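Side-chain contacts in similar to sp|P32453 Saccharomyces cerevisiae YNL315c ATP11 (Candida glabrata CBS 138, PDB 2P4F), which probably binds unfolded protein as a mitochondrial chaperone of the ATP11 family, which assists assembly of the F1 part of ATP synthase: residues 104-108 and 109-113; 247-250 and 251-254; 285-288 and 289-293. All coordinates share one frame; numbering follows the deposited sequence.

Interaction 1. Residues 104-108 and 109-113; sequences DYLKL and DKIKD
I111 meets L106 and L108 through a single side-chain atom, CD1, which lies 4.1 Å from L106 CB and 4.2 Å from CD2 of L108. L108 and I111 belong to a short, weakly bonded helical turn, and L106 lies just before it. What puts CD1 there is the first torsion of I111, with CG1 held between the backbone N and the carbonyl carbon (chi1 64°), while an extended second torsion carries CD1 onward. The backbone beneath is held chiefly by one acceptor. K107 O takes the N-H of I111 at 3.0 Å, nearly end-on to the carbonyl, and that of K110 at 2.9 Å from well above the carbonyl plane; a further bond from I111 N to L108 O is weak. Packing is tightest where K107 and K110 run side by side and point the same way: K107 CB and K110 CG are 3.3 Å apart, closer than carbons usually come.

Beyond this pair the two lysine chains part, and their ends make the loose, solvent side. K107 bends back so that its NZ is bonded to the backbone O of D103, and D103 also accepts the N-H of L108 through OD1. The turn forms helix 108-111, just after helix 102-105; L106 packs on W123 of helix 116-126, and L108 touches D222 in the loop that follows strand 215-220.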
# COMPACT_ATOMS: atom_id res chain seq x y z
N ASP A 104 -11.12 -2.11 16.01
CA ASP A 104 -11.42 -3.54 15.96
C ASP A 104 -10.22 -4.42 16.25
O ASP A 104 -10.36 -5.61 16.54
CB ASP A 104 -11.96 -3.88 14.56
CG ASP A 104 -13.29 -3.20 14.28
OD1 ASP A 104 -14.19 -3.26 15.18
OD2 ASP A 104 -13.47 -2.60 13.19
N TYR A 105 -9.01 -3.88 16.18
CA TYR A 105 -7.80 -4.65 16.44
C TYR A 105 -7.18 -4.27 17.78
O TYR A 105 -6.72 -5.16 18.51
CB TYR A 105 -6.77 -4.37 15.35
CG TYR A 105 -7.21 -4.70 13.94
CD1 TYR A 105 -7.66 -5.96 13.59
CD2 TYR A 105 -7.11 -3.74 12.94
CE1 TYR A 105 -8.05 -6.28 12.28
CE2 TYR A 105 -7.49 -4.03 11.63
CZ TYR A 105 -7.96 -5.28 11.30
OH TYR A 105 -8.33 -5.57 10.00
N LEU A 106 -7.13 -2.97 18.07
CA LEU A 106 -6.58 -2.45 19.33
C LEU A 106 -7.57 -1.40 19.84
O LEU A 106 -7.78 -0.42 19.08
CB LEU A 106 -5.23 -1.76 19.23
CG LEU A 106 -4.05 -2.54 18.68
CD1 LEU A 106 -2.84 -1.63 18.51
CD2 LEU A 106 -3.72 -3.72 19.59
N LYS A 107 -8.15 -1.52 21.00
CA LYS A 107 -9.16 -0.57 21.43
C LYS A 107 -8.54 0.80 21.67
O LYS A 107 -7.61 1.01 22.47
CB LYS A 107 -9.86 -1.04 22.71
CG LYS A 107 -10.70 -2.31 22.49
CD LYS A 107 -11.78 -2.10 21.45
CE LYS A 107 -12.39 -3.37 20.92
NZ LYS A 107 -11.76 -3.99 19.72
N LEU A 108 -9.09 1.77 20.96
CA LEU A 108 -8.48 3.09 21.05
C LEU A 108 -8.54 3.65 22.46
O LEU A 108 -7.59 4.31 22.87
CB LEU A 108 -9.14 4.12 20.12
CG LEU A 108 -9.22 3.68 18.66
CD1 LEU A 108 -9.92 4.73 17.82
CD2 LEU A 108 -7.80 3.42 18.18
N ASP A 109 -9.65 3.40 23.14
CA ASP A 109 -9.84 4.03 24.46
C ASP A 109 -8.91 3.33 25.43
O ASP A 109 -8.60 3.83 26.50
CB ASP A 109 -11.28 4.03 24.95
CG ASP A 109 -12.09 2.77 25.03
OD1 ASP A 109 -11.78 1.78 24.33
OD2 ASP A 109 -13.11 2.68 25.78
N LYS A 110 -8.43 2.15 25.04
CA LYS A 110 -7.46 1.48 25.90
C LYS A 110 -6.03 1.94 25.61
O LYS A 110 -5.23 1.99 26.53
CB LYS A 110 -7.58 -0.04 25.76
CG LYS A 110 -8.99 -0.59 25.91
CD LYS A 110 -9.41 -0.86 27.35
CE LYS A 110 -9.92 -2.27 27.53
NZ LYS A 110 -9.95 -2.73 28.96
N ILE A 111 -5.70 2.27 24.37
CA ILE A 111 -4.32 2.62 24.04
C ILE A 111 -4.04 4.12 24.10
O ILE A 111 -2.90 4.53 23.78
CB ILE A 111 -3.91 2.13 22.64
CG1 ILE A 111 -4.69 2.77 21.48
CG2 ILE A 111 -3.99 0.61 22.48
CD1 ILE A 111 -4.30 2.09 20.18
N LYS A 112 -4.98 4.97 24.50
CA LYS A 112 -4.73 6.40 24.34
C LYS A 112 -3.54 6.94 25.11
O LYS A 112 -2.93 7.88 24.58
CB LYS A 112 -5.95 7.22 24.74
CG LYS A 112 -7.15 6.34 25.02
CD LYS A 112 -7.52 6.49 26.49
CE LYS A 112 -8.87 7.15 26.70
NZ LYS A 112 -9.84 6.28 27.43
N ASP A 113 -3.21 6.43 26.30
CA ASP A 113 -2.10 7.05 27.05
C ASP A 113 -0.81 6.26 26.82
O ASP A 113 0.19 6.62 27.46
CB ASP A 113 -2.48 7.16 28.52
CG ASP A 113 -3.45 8.38 28.67
OD1 ASP A 113 -3.10 9.55 28.30
OD2 ASP A 113 -4.57 8.10 29.11

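Interaction 2. Residues 247-250 and 251-254; sequences AQLL and LLNV
L249 and L252, three residues apart on helix 244-257, meet along its exposed side through their branch ends, CD1 of L249 lying 4.2 Å from CD2 of L252. Beneath them the backbone is regular: four consecutive i to i+4 bonds run from L251 N to A247 O through to V254 N to L250 O, the last of them 2.8 Å long and in the carbonyl plane.

L251 can be followed outward atom by atom. Its CB sits over the preceding turn, 3.4 Å from A247 O and 3.6 Å from Q248 O. From there CG swings anti to the backbone N (chi1 172°), and neither CG nor the methyls CD1 and CD2 meet any atom of residues 247-250; the side chain packs instead on M232 of strand 229-236 and I217 of strand 215-220. V254 behaves differently, since its CG2 stays close to the helix, 3.4 Å from L250 O, while the side chain also touches V184 and W186 of strand 179-190. N253 brings its CB within 3.6 Å of L250 O, and its amide is used at both ends, OD1 accepting from R256 NE and ND2 donating to A294 O.

A247 rests on T215 and V236, and L250 on L159, so the buried side of the helix reaches strands 156-162, 179-190, 215-220 and 229-236. The arrangement is that of a helix packed by one apolar face on the antiparallel sheet of the half barrel, with two leucines on its outer side.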
# COMPACT_ATOMS: atom_id res chain seq x y z
N ALA A 247 5.29 -9.62 -2.17
CA ALA A 247 4.36 -8.53 -1.75
C ALA A 247 5.11 -7.35 -1.15
O ALA A 247 4.80 -6.17 -1.35
CB ALA A 247 3.36 -9.16 -0.77
N GLN A 248 6.15 -7.63 -0.35
CA GLN A 248 7.00 -6.58 0.19
C GLN A 248 7.66 -5.72 -0.89
O GLN A 248 7.74 -4.48 -0.75
CB GLN A 248 8.11 -7.20 1.08
CG GLN A 248 7.58 -7.95 2.28
CD GLN A 248 8.60 -8.82 2.99
OE1 GLN A 248 9.57 -9.35 2.42
NE2 GLN A 248 8.45 -9.00 4.29
N LEU A 249 8.11 -6.40 -1.94
CA LEU A 249 8.80 -5.64 -3.01
C LEU A 249 7.78 -4.82 -3.80
O LEU A 249 8.04 -3.68 -4.21
CB LEU A 249 9.64 -6.58 -3.84
CG LEU A 249 11.14 -6.83 -3.54
CD1 LEU A 249 11.64 -6.22 -2.22
CD2 LEU A 249 11.47 -8.32 -3.56
N LEU A 250 6.57 -5.35 -4.00
CA LEU A 250 5.52 -4.55 -4.65
C LEU A 250 5.17 -3.34 -3.79
O LEU A 250 5.00 -2.24 -4.30
CB LEU A 250 4.25 -5.37 -4.88
CG LEU A 250 4.37 -6.38 -6.02
CD1 LEU A 250 3.26 -7.45 -5.97
CD2 LEU A 250 4.37 -5.69 -7.38
N LEU A 251 5.05 -3.53 -2.47
CA LEU A 251 4.71 -2.40 -1.61
C LEU A 251 5.81 -1.35 -1.65
O LEU A 251 5.54 -0.15 -1.65
CB LEU A 251 4.50 -2.94 -0.19
CG LEU A 251 4.32 -1.86 0.88
CD1 LEU A 251 3.12 -0.99 0.54
CD2 LEU A 251 4.18 -2.56 2.21
N LEU A 252 7.07 -1.79 -1.68
CA LEU A 252 8.15 -0.80 -1.81
C LEU A 252 8.01 0.02 -3.09
O LEU A 252 8.18 1.26 -3.10
CB LEU A 252 9.49 -1.53 -1.72
CG LEU A 252 10.44 -1.21 -0.58
CD1 LEU A 252 9.68 -0.92 0.72
CD2 LEU A 252 11.44 -2.37 -0.44
N ASN A 253 7.66 -0.68 -4.19
CA ASN A 253 7.48 0.06 -5.44
C ASN A 253 6.23 0.92 -5.40
O ASN A 253 6.22 2.02 -6.00
CB ASN A 253 7.48 -0.94 -6.61
CG ASN A 253 8.77 -0.85 -7.42
OD1 ASN A 253 9.53 0.13 -7.33
ND2 ASN A 253 9.05 -1.84 -8.24
N VAL A 254 5.18 0.50 -4.69
CA VAL A 254 4.05 1.45 -4.55
C VAL A 254 4.52 2.74 -3.90
O VAL A 254 4.18 3.81 -4.38
CB VAL A 254 2.92 0.84 -3.70
CG1 VAL A 254 1.87 1.86 -3.32
CG2 VAL A 254 2.25 -0.33 -4.43

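Interaction 3. Residues 285-288 and 289-293; sequences FDIN and KLIQL
D286 and K289 open helix 287-295 with an N-cap: the carboxylate of D286 receives the N-H of K289 on OD2 at 2.7 Å. The group reaches forward because CG stands anti to the backbone N (chi1 179°), and K289 N meets the anti side of OD2, 16° out of the carboxylate plane. D286 O is used as well, accepting L290 N at 3.0 Å with the donor in its carbonyl plane, so both the side chain and the backbone of this one residue take N-H groups of the first turn.

I287 is turned against two partners in different ways. Beside L290 it lies flank to flank, both pointing the same way, and their ends meet where I287 CD1 comes within 4.0 Å of L290 CD2. Against I291 the other branch does the touching, and the two side chains cross at a slant. F285, before the cap, reaches the base of L290 at an oblique angle, its CZ 4.4 Å from L290 CB; the same ring stands edge-to-face with F278 and touches L274 of helix 266-280. L290 in turn packs on L274 and on F157 and V158 of strand 156-162.

The K289 chain, bent at its second and fourth torsions, leads away from the cap, and NZ forms a salt bridge with E270. The isoleucine side chains come nearest between CG2 of I287 and CD1 of I291, 3.7 Å apart.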
# COMPACT_ATOMS: atom_id res chain seq x y z
N PHE A 285 1.82 7.71 -21.20
CA PHE A 285 2.04 6.48 -20.44
C PHE A 285 2.56 5.36 -21.33
O PHE A 285 2.03 5.09 -22.41
CB PHE A 285 0.74 6.00 -19.74
CG PHE A 285 0.98 4.68 -19.02
CD1 PHE A 285 1.62 4.72 -17.78
CD2 PHE A 285 0.61 3.46 -19.49
CE1 PHE A 285 1.87 3.56 -17.08
CE2 PHE A 285 0.87 2.27 -18.83
CZ PHE A 285 1.53 2.31 -17.59
N ASP A 286 3.60 4.67 -20.87
CA ASP A 286 4.24 3.61 -21.65
C ASP A 286 4.60 2.40 -20.79
O ASP A 286 5.29 2.59 -19.76
CB ASP A 286 5.52 4.20 -22.29
CG ASP A 286 6.27 3.16 -23.09
OD1 ASP A 286 6.21 3.20 -24.34
OD2 ASP A 286 6.96 2.33 -22.48
N ILE A 287 4.17 1.19 -21.14
CA ILE A 287 4.44 0.04 -20.27
C ILE A 287 5.91 -0.29 -20.12
O ILE A 287 6.42 -0.73 -19.10
CB ILE A 287 3.78 -1.21 -20.85
CG1 ILE A 287 2.31 -1.22 -20.43
CG2 ILE A 287 4.47 -2.48 -20.40
CD1 ILE A 287 2.19 -1.57 -18.94
N ASN A 288 6.58 -0.07 -21.26
CA ASN A 288 8.03 -0.27 -21.24
C ASN A 288 8.71 0.66 -20.26
O ASN A 288 9.60 0.17 -19.53
CB ASN A 288 8.55 -0.11 -22.68
CG ASN A 288 7.81 -1.25 -23.42
OD1 ASN A 288 8.39 -2.34 -23.39
ND2 ASN A 288 6.62 -0.96 -23.97
N LYS A 289 8.30 1.92 -20.21
CA LYS A 289 8.98 2.81 -19.25
C LYS A 289 8.61 2.43 -17.83
O LYS A 289 9.43 2.46 -16.91
CB LYS A 289 8.56 4.24 -19.52
CG LYS A 289 9.09 5.27 -18.55
CD LYS A 289 10.54 5.62 -18.85
CE LYS A 289 11.09 6.65 -17.88
NZ LYS A 289 10.54 8.03 -18.10
N LEU A 290 7.36 2.03 -17.64
CA LEU A 290 6.92 1.53 -16.33
C LEU A 290 7.82 0.42 -15.82
O LEU A 290 8.32 0.35 -14.70
CB LEU A 290 5.49 0.94 -16.38
CG LEU A 290 5.11 0.12 -15.11
CD1 LEU A 290 4.98 1.10 -13.95
CD2 LEU A 290 3.87 -0.69 -15.38
N ILE A 291 8.05 -0.53 -16.70
CA ILE A 291 8.87 -1.69 -16.32
C ILE A 291 10.31 -1.27 -16.06
O ILE A 291 10.95 -1.69 -15.09
CB ILE A 291 8.80 -2.78 -17.40
CG1 ILE A 291 7.41 -3.41 -17.43
CG2 ILE A 291 9.92 -3.78 -17.15
CD1 ILE A 291 7.10 -4.33 -18.58
N GLN A 292 10.83 -0.37 -16.88
CA GLN A 292 12.20 0.12 -16.61
C GLN A 292 12.30 0.84 -15.28
O GLN A 292 13.25 0.68 -14.50
CB GLN A 292 12.59 1.05 -17.76
CG GLN A 292 13.94 1.74 -17.63
CD GLN A 292 13.83 3.18 -17.15
OE1 GLN A 292 14.74 4.00 -17.25
NE2 GLN A 292 12.66 3.51 -16.61
N LEU A 293 11.31 1.70 -14.99
CA LEU A 293 11.39 2.50 -13.79
C LEU A 293 11.09 1.65 -12.56
O LEU A 293 11.59 1.93 -11.48
CB LEU A 293 10.40 3.68 -13.81
CG LEU A 293 10.69 4.82 -14.78
CD1 LEU A 293 9.48 5.75 -14.88
CD2 LEU A 293 11.87 5.67 -14.34

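The three contacts come in series along the chain, interaction 1 near the start of the modelled part, then interaction 2, then interaction 3 close to its end. Interactions 1 and 3 lie on opposite sides of the chain's centre, their own centres about 43 Å apart. Interaction 2 is nearer the middle, its nearest atoms about 5 Å from those of interaction 3 and about 15 Å from those of interaction 1. Helices 244-257 and 287-295 both pack on strand 156-162, so the later two contacts lie within helices that share one part of the sheet. Interaction 1 belongs to the N-terminal helices, whose link to strand 215-220 is a hydrogen bond between Y105 and Q218.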